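Side-chain contacts in aminofutalosine deaminase (PDB 7LKK), which deaminates aminofutalosine in the menaquinone pathway of Helicobacter pylori as a metal-dependent hydrolase, and probably also converts adenosine to inosine: residues 285-288 against 289-293; 309-313 against 314-318; 120-123 against 124-128; 144-148 against 149-153; 164-167 against 168-171. All coordinates share one frame; numbering follows the deposited sequence. Where two conformers were deposited one is given.

Contact 1: residues 285-288 against 289-293; sequences KRIK and SQVKN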
loop_
_atom_site.group_PDB
_atom_site.type_symbol
_atom_site.label_atom_id
_atom_site.label_comp_id
_atom_site.label_asym_id
_atom_site.label_seq_id
_atom_site.Cartn_x
_atom_site.Cartn_y
_atom_site.Cartn_z
ATOM N N LYS A 285 17.617 23.216 -0.424
ATOM C CA LYS A 285 19.019 23.608 -0.319
ATOM C C LYS A 285 19.221 24.628 0.794
ATOM O O LYS A 285 20.240 24.599 1.494
ATOM C CB LYS A 285 19.507 24.165 -1.655
ATOM C CG LYS A 285 19.722 23.107 -2.725
ATOM C CD LYS A 285 20.280 23.726 -3.995
ATOM C CE LYS A 285 21.793 23.601 -4.042
ATOM N NZ LYS A 285 22.252 22.315 -3.443
ATOM N N ARG A 286 18.257 25.535 0.972
ATOM C CA ARG A 286 18.324 26.489 2.074
ATOM C C ARG A 286 18.271 25.773 3.416
ATOM O O ARG A 286 19.002 26.128 4.347
ATOM C CB ARG A 286 17.182 27.498 1.962
ATOM C CG ARG A 286 17.255 28.638 2.967
ATOM C CD ARG A 286 18.177 29.741 2.479
ATOM N NE ARG A 286 18.011 30.976 3.240
ATOM C CZ ARG A 286 18.465 32.160 2.844
ATOM N NH1 ARG A 286 19.113 32.272 1.693
ATOM N NH2 ARG A 286 18.274 33.235 3.598
ATOM N N ILE A 287 17.403 24.766 3.533
ATOM C CA ILE A 287 17.333 23.970 4.756
ATOM C C ILE A 287 18.685 23.330 5.043
ATOM O O ILE A 287 19.194 23.385 6.170
ATOM C CB ILE A 287 16.226 22.907 4.638
ATOM C CG1 ILE A 287 14.839 23.546 4.703
ATOM C CG2 ILE A 287 16.366 21.864 5.723
ATOM C CD1 ILE A 287 13.716 22.587 4.370
ATOM N N LYS A 288 19.288 22.725 4.018
ATOM C CA LYS A 288 20.563 22.034 4.192
ATOM C C LYS A 288 21.664 22.994 4.625
ATOM O O LYS A 288 22.415 22.710 5.565
ATOM C CB LYS A 288 20.942 21.328 2.890
ATOM C CG LYS A 288 22.415 20.977 2.767
ATOM C CD LYS A 288 22.663 19.509 3.057
ATOM C CE LYS A 288 24.033 19.082 2.554
ATOM N NZ LYS A 288 24.230 17.608 2.616
ATOM N N SER A 289 21.780 24.137 3.946
ATOM C CA SER A 289 22.885 25.052 4.213
ATOM C C SER A 289 22.689 25.844 5.501
ATOM O O SER A 289 23.673 26.158 6.180
ATOM C CB SER A 289 23.075 26.008 3.035
ATOM O OG SER A 289 21.940 26.836 2.857
ATOM N N GLN A 290 21.449 26.179 5.855
ATOM C CA GLN A 290 21.200 27.004 7.033
ATOM C C GLN A 290 21.128 26.183 8.319
ATOM O O GLN A 290 21.725 26.560 9.331
ATOM C CB GLN A 290 19.906 27.804 6.849
ATOM C CG GLN A 290 20.018 28.957 5.862
ATOM C CD GLN A 290 20.950 30.054 6.346
ATOM O OE1 GLN A 290 20.547 30.938 7.100
ATOM N NE2 GLN A 290 22.203 30.003 5.910
ATOM N N VAL A 291 20.414 25.057 8.293
ATOM C CA VAL A 291 20.206 24.288 9.519
ATOM C C VAL A 291 21.451 23.481 9.883
ATOM O O VAL A 291 21.679 23.196 11.066
ATOM C CB VAL A 291 18.959 23.398 9.369
ATOM C CG1 VAL A 291 18.732 22.545 10.611
ATOM C CG2 VAL A 291 17.737 24.258 9.091
ATOM N N LYS A 292 22.260 23.102 8.888
ATOM C CA LYS A 292 23.498 22.336 9.054
ATOM C C LYS A 292 23.224 20.885 9.431
ATOM O O LYS A 292 23.810 19.969 8.844
ATOM C CB LYS A 292 24.416 22.967 10.107
ATOM C CG LYS A 292 24.852 24.394 9.837
ATOM C CD LYS A 292 25.436 24.584 8.454
ATOM C CE LYS A 292 26.031 25.979 8.315
ATOM N NZ LYS A 292 25.043 27.041 8.662
ATOM N N ASN A 293 22.350 20.659 10.412
ATOM C CA ASN A 293 21.997 19.303 10.816
ATOM C C ASN A 293 20.500 19.055 10.668
ATOM O O ASN A 293 19.818 18.713 11.641
ATOM C CB ASN A 293 22.451 19.041 12.254
ATOM C CG ASN A 293 23.940 18.754 12.350
ATOM O OD1 ASN A 293 24.421 17.736 11.853
ATOM N ND2 ASN A 293 24.680 19.658 12.982
#
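Ser-289 sends its backbone N-H back to Lys-285 O, 2.9 Å away. Its OG lies between the backbone N and the carbonyl carbon (chi1 64°), which sets the hydroxyl over the preceding turn, 3.1 Å from Lys-285 O and 3.4 Å from Arg-286 O. Gln-290 comes next, its N bonded to Arg-286 O at 2.9 Å. The two side chains run alongside each other in the same direction. Gln-290 CG rests 3.9 Å from Arg-286 NE, and the amide and guanidinium planes are turned 47° apart. The arginine is bent at chi2, and its far end forms a salt bridge with Asp-264, against which Gln-290 also packs.

Val-291 lies on the buried side. Its N binds Ile-287 O, and its CG2 stands 4.4 Å from Ile-287 CG2; both side chains touch Phe-273 of the neighbouring strand 269-275. At Lys-292 the chain leaves helical geometry with a positive phi of 72°, and its N reaches Lys-288 O in a weak bond of 3.3 Å. The lysine side chain then doubles back to the helix end. NZ bonds to Ser-289 O at 3.0 Å, in the plane of that carbonyl, holds Gln-290 O more weakly, and makes a salt bridge to Asp-268. An ammonium group there would probably suit the negative end of the helix dipole. Asn-293 N closes a tight bend onto Val-291 O. This is a helix C-terminus with a lysine that turns back onto the carbonyls of Ser-289 and, weakly, Gln-290, where helix 281-291 gives way to strand 294-298 in a beta-alpha-beta unit of the TIM barrel.

Contact 2: residues 309-313 against 314-318; sequences KALDL and ERVRE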
loop_
_atom_site.group_PDB
_atom_site.type_symbol
_atom_site.label_atom_id
_atom_site.label_comp_id
_atom_site.label_asym_id
_atom_site.label_seq_id
_atom_site.Cartn_x
_atom_site.Cartn_y
_atom_site.Cartn_z
ATOM N N LYS A 309 0.065 14.678 -2.677
ATOM C CA LYS A 309 1.319 14.764 -3.417
ATOM C C LYS A 309 2.423 14.084 -2.622
ATOM O O LYS A 309 2.558 14.313 -1.417
ATOM C CB LYS A 309 1.696 16.220 -3.705
ATOM C CG LYS A 309 3.133 16.396 -4.187
ATOM C CD LYS A 309 3.548 17.856 -4.212
ATOM C CE LYS A 309 4.736 18.089 -5.134
ATOM N NZ LYS A 309 5.312 16.815 -5.659
ATOM N N ALA A 310 3.202 13.242 -3.296
ATOM C CA ALA A 310 4.316 12.544 -2.671
ATOM C C ALA A 310 5.575 13.405 -2.696
ATOM O O ALA A 310 5.746 14.269 -3.561
ATOM C CB ALA A 310 4.583 11.212 -3.376
ATOM N N LEU A 311 6.452 13.168 -1.722
ATOM C CA LEU A 311 7.754 13.820 -1.705
ATOM C C LEU A 311 8.575 13.399 -2.918
ATOM O O LEU A 311 8.707 12.207 -3.212
ATOM C CB LEU A 311 8.497 13.476 -0.412
ATOM C CG LEU A 311 9.888 14.087 -0.210
ATOM C CD1 LEU A 311 9.823 15.601 -0.240
ATOM C CD2 LEU A 311 10.505 13.602 1.094
ATOM N N ASP A 312 9.129 14.381 -3.625
ATOM C CA ASP A 312 9.971 14.114 -4.790
ATOM C C ASP A 312 11.348 13.678 -4.301
ATOM O O ASP A 312 12.159 14.504 -3.875
ATOM C CB ASP A 312 10.057 15.348 -5.680
ATOM C CG ASP A 312 10.609 15.036 -7.059
ATOM O OD1 ASP A 312 11.709 14.452 -7.149
ATOM O OD2 ASP A 312 9.939 15.375 -8.055
ATOM N N LEU A 313 11.614 12.369 -4.362
ATOM C CA LEU A 313 12.880 11.847 -3.857
ATOM C C LEU A 313 14.062 12.307 -4.701
ATOM O O LEU A 313 15.164 12.494 -4.169
ATOM C CB LEU A 313 12.835 10.321 -3.797
ATOM C CG LEU A 313 11.890 9.727 -2.752
ATOM C CD1 LEU A 313 11.935 8.213 -2.798
ATOM C CD2 LEU A 313 12.236 10.235 -1.359
ATOM N N GLU A 314 13.861 12.481 -6.008
ATOM C CA GLU A 314 14.925 13.021 -6.847
ATOM C C GLU A 314 15.295 14.431 -6.411
ATOM O O GLU A 314 16.479 14.774 -6.326
ATOM C CB GLU A 314 14.499 13.008 -8.315
ATOM C CG GLU A 314 14.510 11.630 -8.963
ATOM C CD GLU A 314 13.330 10.773 -8.546
ATOM O OE1 GLU A 314 12.256 11.339 -8.248
ATOM O OE2 GLU A 314 13.473 9.531 -8.525
ATOM N N ARG A 315 14.290 15.262 -6.123
ATOM C CA ARG A 315 14.554 16.604 -5.616
ATOM C C ARG A 315 15.318 16.555 -4.300
ATOM O O ARG A 315 16.240 17.349 -4.079
ATOM C CB ARG A 315 13.239 17.360 -5.445
ATOM C CG ARG A 315 13.396 18.852 -5.238
ATOM C CD ARG A 315 12.051 19.479 -4.939
ATOM N NE ARG A 315 11.367 19.895 -6.157
ATOM C CZ ARG A 315 10.109 20.317 -6.195
ATOM N NH1 ARG A 315 9.392 20.370 -5.080
ATOM N NH2 ARG A 315 9.564 20.680 -7.348
ATOM N N VAL A 316 14.938 15.637 -3.409
ATOM C CA VAL A 316 15.640 15.494 -2.137
ATOM C C VAL A 316 17.102 15.142 -2.379
ATOM O O VAL A 316 18.006 15.676 -1.723
ATOM C CB VAL A 316 14.939 14.440 -1.259
ATOM C CG1 VAL A 316 15.813 14.060 -0.075
ATOM C CG2 VAL A 316 13.581 14.958 -0.790
ATOM N N ARG A 317 17.354 14.240 -3.328
ATOM C CA ARG A 317 18.724 13.876 -3.669
ATOM C C ARG A 317 19.474 15.054 -4.278
ATOM O O ARG A 317 20.642 15.290 -3.951
ATOM C CB ARG A 317 18.710 12.685 -4.629
ATOM C CG ARG A 317 20.074 12.121 -4.972
ATOM C CD ARG A 317 19.932 10.754 -5.631
ATOM N NE ARG A 317 19.233 10.829 -6.910
ATOM C CZ ARG A 317 18.641 9.794 -7.502
ATOM N NH1 ARG A 317 18.655 8.599 -6.926
ATOM N NH2 ARG A 317 18.032 9.955 -8.669
ATOM N N GLU A 318 18.813 15.811 -5.160
ATOM C CA GLU A 318 19.452 16.969 -5.781
ATOM C C GLU A 318 19.852 18.019 -4.752
ATOM O O GLU A 318 20.844 18.732 -4.947
ATOM C CB GLU A 318 18.520 17.572 -6.833
ATOM C CG GLU A 318 18.287 16.659 -8.029
ATOM C CD GLU A 318 17.015 16.984 -8.783
ATOM O OE1 GLU A 318 16.396 18.030 -8.491
ATOM O OE2 GLU A 318 16.633 16.192 -9.674
#
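Asp-312 and Arg-315 meet at an N-cap: Asp-312 OD1 accepts the backbone N-H of Arg-315 at 2.9 Å and so opens helix 313-318. Arg-315 N meets OD1 from above the carboxylate plane, 41° out of it. The residues flanking this cap complete a hydrophobic staple, Leu-311 just before it meeting Val-316 in the first turn.

That staple is the tight side. Val-316 CG2 sets itself against the fork of Leu-311, 3.8 Å from CG and 3.9 Å from CD1, and the two side chains cross at about a right angle. The methyl also lies 3.4 Å from Asp-312 O, the carbonyl that accepts Val-316 N in the helical pattern. Both residues bear on Val-323 of the barrel strand 323-325. Leu-313, likewise buried, turns to His-349.

The outer side is looser and charged. Arg-315 crosses Asp-312 with its guanidinium nearly parallel to the carboxylate, 14° between planes, yet Asp-312 OD2 and Arg-315 NE stay 5.1 Å apart, and the arginine's NH1 makes a weak bond to Ala-279 O. Arg-317 reaches outward to a salt bridge with Glu-355. Glu-314, bent at chi2 (76°), brings its carboxylate back over the cap. The positive helix start probably offsets part of the repulsion there, where Glu-314 OE1 stands 3.3 Å from Asp-312 OD1.

Contact 3: residues 120-123 against 124-128; sequences NAIM and AQLKS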
loop_
_atom_site.group_PDB
_atom_site.type_symbol
_atom_site.label_atom_id
_atom_site.label_comp_id
_atom_site.label_asym_id
_atom_site.label_seq_id
_atom_site.Cartn_x
_atom_site.Cartn_y
_atom_site.Cartn_z
ATOM N N ASN A 120 -2.576 0.103 22.282
ATOM C CA ASN A 120 -2.625 -0.626 21.016
ATOM C C ASN A 120 -1.626 -0.065 20.011
ATOM O O ASN A 120 -0.980 -0.825 19.278
ATOM C CB ASN A 120 -4.039 -0.580 20.440
ATOM C CG ASN A 120 -5.011 -1.445 21.211
ATOM O OD1 ASN A 120 -4.613 -2.362 21.928
ATOM N ND2 ASN A 120 -6.299 -1.155 21.069
ATOM N N ALA A 121 -1.479 1.264 19.970
ATOM C CA ALA A 121 -0.514 1.882 19.067
ATOM C C ALA A 121 0.906 1.492 19.443
ATOM O O ALA A 121 1.738 1.212 18.573
ATOM C CB ALA A 121 -0.668 3.403 19.095
ATOM N N ILE A 122 1.196 1.471 20.742
ATOM C CA ILE A 122 2.524 1.085 21.198
ATOM C C ILE A 122 2.788 -0.339 20.780
ATOM O O ILE A 122 3.911 -0.712 20.388
ATOM C CB ILE A 122 2.624 1.222 22.730
ATOM C CG1 ILE A 122 2.795 2.676 23.124
ATOM C CG2 ILE A 122 3.757 0.344 23.294
ATOM C CD1 ILE A 122 2.562 2.929 24.578
ATOM N N MET A 123 1.764 -1.183 20.910
ATOM C CA MET A 123 2.104 -2.568 20.717
ATOM C C MET A 123 2.284 -2.855 19.229
ATOM O O MET A 123 3.052 -3.750 18.857
ATOM C CB MET A 123 1.062 -3.502 21.336
ATOM C CG MET A 123 1.574 -4.225 22.614
ATOM S SD MET A 123 0.442 -5.633 22.957
ATOM C CE MET A 123 -1.189 -5.034 23.361
ATOM N N ALA A 124 1.535 -2.137 18.390
ATOM C CA ALA A 124 1.696 -2.177 16.933
ATOM C C ALA A 124 3.112 -1.781 16.503
ATOM O O ALA A 124 3.653 -2.331 15.533
ATOM C CB ALA A 124 0.695 -1.229 16.251
ATOM N N GLN A 125 3.714 -0.800 17.186
ATOM C CA GLN A 125 5.114 -0.450 16.931
ATOM C C GLN A 125 6.031 -1.635 17.220
ATOM O O GLN A 125 6.797 -2.082 16.356
ATOM C CB GLN A 125 5.518 0.755 17.789
ATOM C CG GLN A 125 4.686 2.003 17.545
ATOM C CD GLN A 125 4.900 2.569 16.159
ATOM O OE1 GLN A 125 5.877 3.279 15.909
ATOM N NE2 GLN A 125 3.986 2.264 15.251
ATOM N N LEU A 126 5.946 -2.169 18.440
ATOM C CA LEU A 126 6.857 -3.228 18.866
ATOM C C LEU A 126 6.740 -4.461 17.977
ATOM O O LEU A 126 7.752 -5.035 17.560
ATOM C CB LEU A 126 6.586 -3.587 20.325
ATOM C CG LEU A 126 6.949 -2.515 21.354
ATOM C CD1 LEU A 126 6.210 -2.763 22.659
ATOM C CD2 LEU A 126 8.451 -2.479 21.581
ATOM N N LYS A 127 5.512 -4.886 17.672
ATOM C CA LYS A 127 5.347 -6.059 16.822
ATOM C C LYS A 127 5.781 -5.795 15.388
ATOM O O LYS A 127 6.100 -6.746 14.666
ATOM C CB LYS A 127 3.897 -6.537 16.844
ATOM C CG LYS A 127 3.522 -7.338 18.084
ATOM C CD LYS A 127 2.008 -7.502 18.228
ATOM C CE LYS A 127 1.260 -7.148 16.948
ATOM N NZ LYS A 127 0.755 -5.746 16.958
ATOM N N SER A 128 5.812 -4.533 14.969
ATOM C CA SER A 128 6.319 -4.157 13.655
ATOM C C SER A 128 7.838 -4.078 13.605
ATOM O O SER A 128 8.390 -3.766 12.544
ATOM C CB SER A 128 5.720 -2.810 13.231
ATOM O OG SER A 128 6.152 -2.439 11.935
#
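Four successive backbone N-H groups, from Ala-124 to Lys-127, bind the carbonyls of Asn-120 to Met-123 in regular alpha-helical steps, from 3.0 Å for Ala-124 N to Asn-120 O up to 3.2 Å for Leu-126 N to Ile-122 O.

On one flank Ile-122 and Leu-126, a turn apart, lie side by side and point the same way. Ile-122 CG2 touches Leu-126 CD1 at 4.0 Å, and Leu-126 goes on to pack against Leu-415 and Leu-417 of strand 414-417. Ala-124 nests its CB against the backbone, 3.5 Å from Asn-120 O. Toward the solvent, Lys-127 curls back along the helix, its NZ ending 3.6 Å from Met-123 O. Its chi3 of 15° is nearly eclipsed, an unusual shape for a lysine.

Gln-125 occupies the buried side. With CG anti to the carbonyl carbon and the chain bent at chi2 (-66°), CG lies 3.2 Å from Ala-121 O, while OE1 accepts from Asn-77 ND2 and the side chain packs on Val-130 and Val-133. Ser-128 N ends the helix with two weak bonds, to Ala-124 O and Gln-125 O. The arrangement is that of a TIM-barrel helix with Gln-125, buried, bonded to Asn-77 of strand 69-80, the strand that also supplies the iron ligand His-79.

Contact 4: residues 144-148 against 149-153; sequences NLLKE and SPLNA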
loop_
_atom_site.group_PDB
_atom_site.type_symbol
_atom_site.label_atom_id
_atom_site.label_comp_id
_atom_site.label_asym_id
_atom_site.label_seq_id
_atom_site.Cartn_x
_atom_site.Cartn_y
_atom_site.Cartn_z
ATOM N N ASN A 144 3.128 8.667 29.894
ATOM C CA ASN A 144 3.128 7.653 30.947
ATOM C C ASN A 144 3.216 6.247 30.366
ATOM O O ASN A 144 4.030 5.428 30.809
ATOM C CB ASN A 144 1.881 7.802 31.817
ATOM C CG ASN A 144 2.000 8.939 32.813
ATOM O OD1 ASN A 144 3.092 9.456 33.055
ATOM N ND2 ASN A 144 0.875 9.340 33.395
ATOM N N LEU A 145 2.376 5.946 29.375
ATOM C CA LEU A 145 2.401 4.622 28.764
ATOM C C LEU A 145 3.724 4.367 28.051
ATOM O O LEU A 145 4.256 3.252 28.093
ATOM C CB LEU A 145 1.225 4.473 27.800
ATOM C CG LEU A 145 -0.148 4.403 28.470
ATOM C CD1 LEU A 145 -1.260 4.401 27.434
ATOM C CD2 LEU A 145 -0.240 3.173 29.361
ATOM N N LEU A 146 4.268 5.391 27.392
ATOM C CA LEU A 146 5.570 5.260 26.742
ATOM C C LEU A 146 6.660 4.887 27.741
ATOM O O LEU A 146 7.498 4.021 27.464
ATOM C CB LEU A 146 5.932 6.561 26.022
ATOM C CG LEU A 146 5.321 6.799 24.642
ATOM C CD1 LEU A 146 5.787 8.133 24.077
ATOM C CD2 LEU A 146 5.669 5.661 23.694
ATOM N N LYS A 147 6.679 5.548 28.903
ATOM C CA LYS A 147 7.741 5.298 29.876
ATOM C C LYS A 147 7.754 3.853 30.367
ATOM O O LYS A 147 8.826 3.247 30.481
ATOM C CB LYS A 147 7.605 6.260 31.056
ATOM C CG LYS A 147 8.058 7.679 30.751
ATOM C CD LYS A 147 8.432 8.431 32.020
ATOM C CE LYS A 147 9.535 7.709 32.776
ATOM N NZ LYS A 147 10.168 8.575 33.808
ATOM N N GLU A 148 6.589 3.275 30.662
ATOM C CA GLU A 148 6.573 1.881 31.093
ATOM C C GLU A 148 6.524 0.900 29.928
ATOM O O GLU A 148 6.349 -0.302 30.153
ATOM C CB GLU A 148 5.441 1.601 32.088
ATOM C CG GLU A 148 4.174 2.400 31.965
ATOM C CD GLU A 148 3.162 1.972 33.017
ATOM O OE1 GLU A 148 2.620 0.852 32.901
ATOM O OE2 GLU A 148 2.937 2.740 33.975
ATOM N N SER A 149 6.656 1.381 28.701
ATOM C CA SER A 149 6.902 0.497 27.576
ATOM C C SER A 149 8.401 0.310 27.397
ATOM O O SER A 149 9.201 1.119 27.872
ATOM C CB SER A 149 6.287 1.078 26.304
ATOM O OG SER A 149 7.131 2.061 25.732
ATOM N N PRO A 150 8.828 -0.769 26.731
ATOM C CA PRO A 150 10.262 -0.943 26.459
ATOM C C PRO A 150 10.790 -0.069 25.332
ATOM O O PRO A 150 11.987 -0.136 25.033
ATOM C CB PRO A 150 10.366 -2.432 26.093
ATOM C CG PRO A 150 9.024 -2.790 25.582
ATOM C CD PRO A 150 8.038 -1.950 26.345
ATOM N N LEU A 151 9.943 0.752 24.716
ATOM C CA LEU A 151 10.364 1.589 23.601
ATOM C C LEU A 151 11.327 2.682 24.051
ATOM O O LEU A 151 11.175 3.262 25.131
ATOM C CB LEU A 151 9.146 2.233 22.937
ATOM C CG LEU A 151 8.309 1.387 21.979
ATOM C CD1 LEU A 151 6.998 2.093 21.663
ATOM C CD2 LEU A 151 9.087 1.102 20.707
ATOM N N ASN A 152 12.329 2.954 23.218
ATOM C CA ASN A 152 13.073 4.203 23.331
ATOM C C ASN A 152 12.204 5.340 22.807
ATOM O O ASN A 152 11.655 5.255 21.705
ATOM C CB ASN A 152 14.379 4.133 22.543
ATOM C CG ASN A 152 15.263 2.979 22.970
ATOM O OD1 ASN A 152 15.630 2.860 24.139
ATOM N ND2 ASN A 152 15.613 2.119 22.018
ATOM N N ALA A 153 12.060 6.398 23.599
ATOM C CA ALA A 153 11.136 7.472 23.267
ATOM C C ALA A 153 11.851 8.815 23.274
ATOM O O ALA A 153 12.508 9.168 24.259
ATOM C CB ALA A 153 9.954 7.502 24.241
#
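A chi1 of 81° places the OG of Ser-149 between its own backbone N and carbonyl carbon, directed at Leu-146 O; Glu-148 (phi -86°, psi 8°) is the first residue to leave helical geometry. Ser-149 N donates to Leu-146 O at 3.0 Å, standing well above the carbonyl plane. The serine was modelled in two conformers. In this one OG lies 2.6 Å from the same Leu-146 O, placed to donate and tilted only modestly from the carbonyl plane. It is also placed to accept from Leu-151 N at 3.3 Å, which would make an ST turn; the hydroxyl's bond and this turn hold for this conformer only.

The corner joins helix 143-147 to strand 152-159 within a beta-alpha-beta unit of the TIM barrel. Asn-152 pairs through its backbone with Gly-131 and Val-133 on one neighbouring strand, and Ala-153 with Lys-186 and Lys-188 on its other flank.

Next to the polar corner, the side chain of Leu-146 reaches from the helix end to the connecting loop with CD2 and to the strand with CD1. CD2 faces Leu-151 CD1 at 4.3 Å, and CD1 faces the CB of Ala-153 at 4.2 Å; the leucine also touches Phe-82. Lys-147 points away from the turn and donates its NZ to the carbonyl oxygen of Leu-182.

Contact 5: residues 164-167 against 168-171; sequences YSLE and KLKA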
loop_
_atom_site.group_PDB
_atom_site.type_symbol
_atom_site.label_atom_id
_atom_site.label_comp_id
_atom_site.label_asym_id
_atom_site.label_seq_id
_atom_site.Cartn_x
_atom_site.Cartn_y
_atom_site.Cartn_z
ATOM N N TYR A 164 0.811 35.906 19.757
ATOM C CA TYR A 164 1.808 35.949 20.820
ATOM C C TYR A 164 1.157 36.151 22.184
ATOM O O TYR A 164 0.297 37.018 22.357
ATOM C CB TYR A 164 2.819 37.064 20.554
ATOM C CG TYR A 164 3.943 37.106 21.565
ATOM C CD1 TYR A 164 3.836 37.864 22.725
ATOM C CD2 TYR A 164 5.109 36.381 21.363
ATOM C CE1 TYR A 164 4.858 37.898 23.652
ATOM C CE2 TYR A 164 6.137 36.412 22.285
ATOM C CZ TYR A 164 6.007 37.172 23.427
ATOM O OH TYR A 164 7.027 37.205 24.349
ATOM N N SER A 165 1.582 35.345 23.154
ATOM C CA SER A 165 1.113 35.463 24.530
ATOM C C SER A 165 2.231 35.007 25.454
ATOM O O SER A 165 2.635 33.841 25.403
ATOM C CB SER A 165 -0.152 34.630 24.756
ATOM O OG SER A 165 -0.319 34.315 26.127
ATOM N N LEU A 166 2.733 35.921 26.288
ATOM C CA LEU A 166 3.765 35.549 27.250
ATOM C C LEU A 166 3.251 34.529 28.257
ATOM O O LEU A 166 4.017 33.680 28.726
ATOM C CB LEU A 166 4.290 36.792 27.972
ATOM C CG LEU A 166 5.499 36.601 28.891
ATOM C CD1 LEU A 166 6.645 35.915 28.158
ATOM C CD2 LEU A 166 5.950 37.931 29.474
ATOM N N GLU A 167 1.963 34.596 28.602
ATOM C CA GLU A 167 1.388 33.594 29.493
ATOM C C GLU A 167 1.414 32.213 28.850
ATOM O O GLU A 167 1.721 31.215 29.512
ATOM C CB GLU A 167 -0.038 33.984 29.881
ATOM C CG GLU A 167 -0.113 35.057 30.960
ATOM C CD GLU A 167 -1.438 35.051 31.701
ATOM O OE1 GLU A 167 -2.468 34.726 31.076
ATOM O OE2 GLU A 167 -1.448 35.372 32.909
ATOM N N LYS A 168 1.094 32.136 27.555
ATOM C CA LYS A 168 1.110 30.849 26.870
ATOM C C LYS A 168 2.530 30.307 26.764
ATOM O O LYS A 168 2.744 29.092 26.836
ATOM C CB LYS A 168 0.477 30.983 25.484
ATOM C CG LYS A 168 -1.040 31.135 25.493
ATOM C CD LYS A 168 -1.706 30.081 26.365
ATOM C CE LYS A 168 -2.451 30.716 27.533
ATOM N NZ LYS A 168 -3.499 29.814 28.084
ATOM N N LEU A 169 3.511 31.195 26.583
ATOM C CA LEU A 169 4.909 30.780 26.585
ATOM C C LEU A 169 5.299 30.190 27.934
ATOM O O LEU A 169 5.944 29.138 28.006
ATOM C CB LEU A 169 5.813 31.963 26.244
ATOM C CG LEU A 169 6.026 32.295 24.769
ATOM C CD1 LEU A 169 6.925 33.515 24.630
ATOM C CD2 LEU A 169 6.615 31.101 24.029
ATOM N N LYS A 170 4.932 30.873 29.021
ATOM C CA LYS A 170 5.323 30.412 30.349
ATOM C C LYS A 170 4.650 29.093 30.701
ATOM O O LYS A 170 5.273 28.216 31.313
ATOM C CB LYS A 170 4.996 31.481 31.390
ATOM C CG LYS A 170 5.857 32.735 31.281
ATOM C CD LYS A 170 7.324 32.432 31.558
ATOM C CE LYS A 170 7.519 31.879 32.960
ATOM N NZ LYS A 170 8.918 32.057 33.442
ATOM N N ALA A 171 3.374 28.938 30.335
ATOM C CA ALA A 171 2.706 27.657 30.539
ATOM C C ALA A 171 3.352 26.567 29.690
ATOM O O ALA A 171 3.452 25.417 30.123
ATOM C CB ALA A 171 1.208 27.780 30.235
#
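Ser-165 OG and Lys-168 N meet at 3.0 Å, the N-H pointing fairly straight at the oxygen (159°). The hydroxyl gets there because chi1 of 157° swings it opposite the serine's own N and forward over the first turn, where Lys-168 CG also lies 3.3 Å from OG. One step on, Leu-169 N takes Ser-165 O, so both the side chain and the backbone of the serine hold the helix start.

Beside this cap lies an apolar group. The Tyr-164 ring crosses Leu-169 at about a right angle, and Leu-169 CD1 approaches its outer end obliquely, 3.8 Å from CE2 and 3.7 Å from OH. Leu-166 CD1 comes within 4.3 Å of Leu-169 CD1.

Further out, helix 201-213 backs the group: Met-203 touches both Tyr-164 and Leu-169, and Ser-206 lies against the leucine. The lysines and Glu-167 extend from the exposed surface. Serine N-cap and tyrosine-leucine hydrophobic staple together mark the beginning of helix 166-180, at the surface and away from the metal site, in the beta-alpha-beta unit 152-159, 166-180, 187-193 of the TIM barrel.

Along the chain the contacts come in the order 3, 4, 5, 1, 2. Each is a local contact between adjoining segments, so none closes a long loop; they run in series, and none nests within or crosses another. Contact 3 ends helix 115-127; contact 4 then turns helix 143-147 into strand 152-159, and the two pack together, Leu-126 CD2 meeting Leu-151 CD2 at 3.7 Å. That strand leads to contact 5, which opens helix 166-180 out on the surface. Contact 1 closes helix 281-291 on the far side of the chain's centre from contacts 3 and 4. Contact 2 starts helix 313-318 close by, the backbone O of Glu-318 packing near Lys-285 NZ.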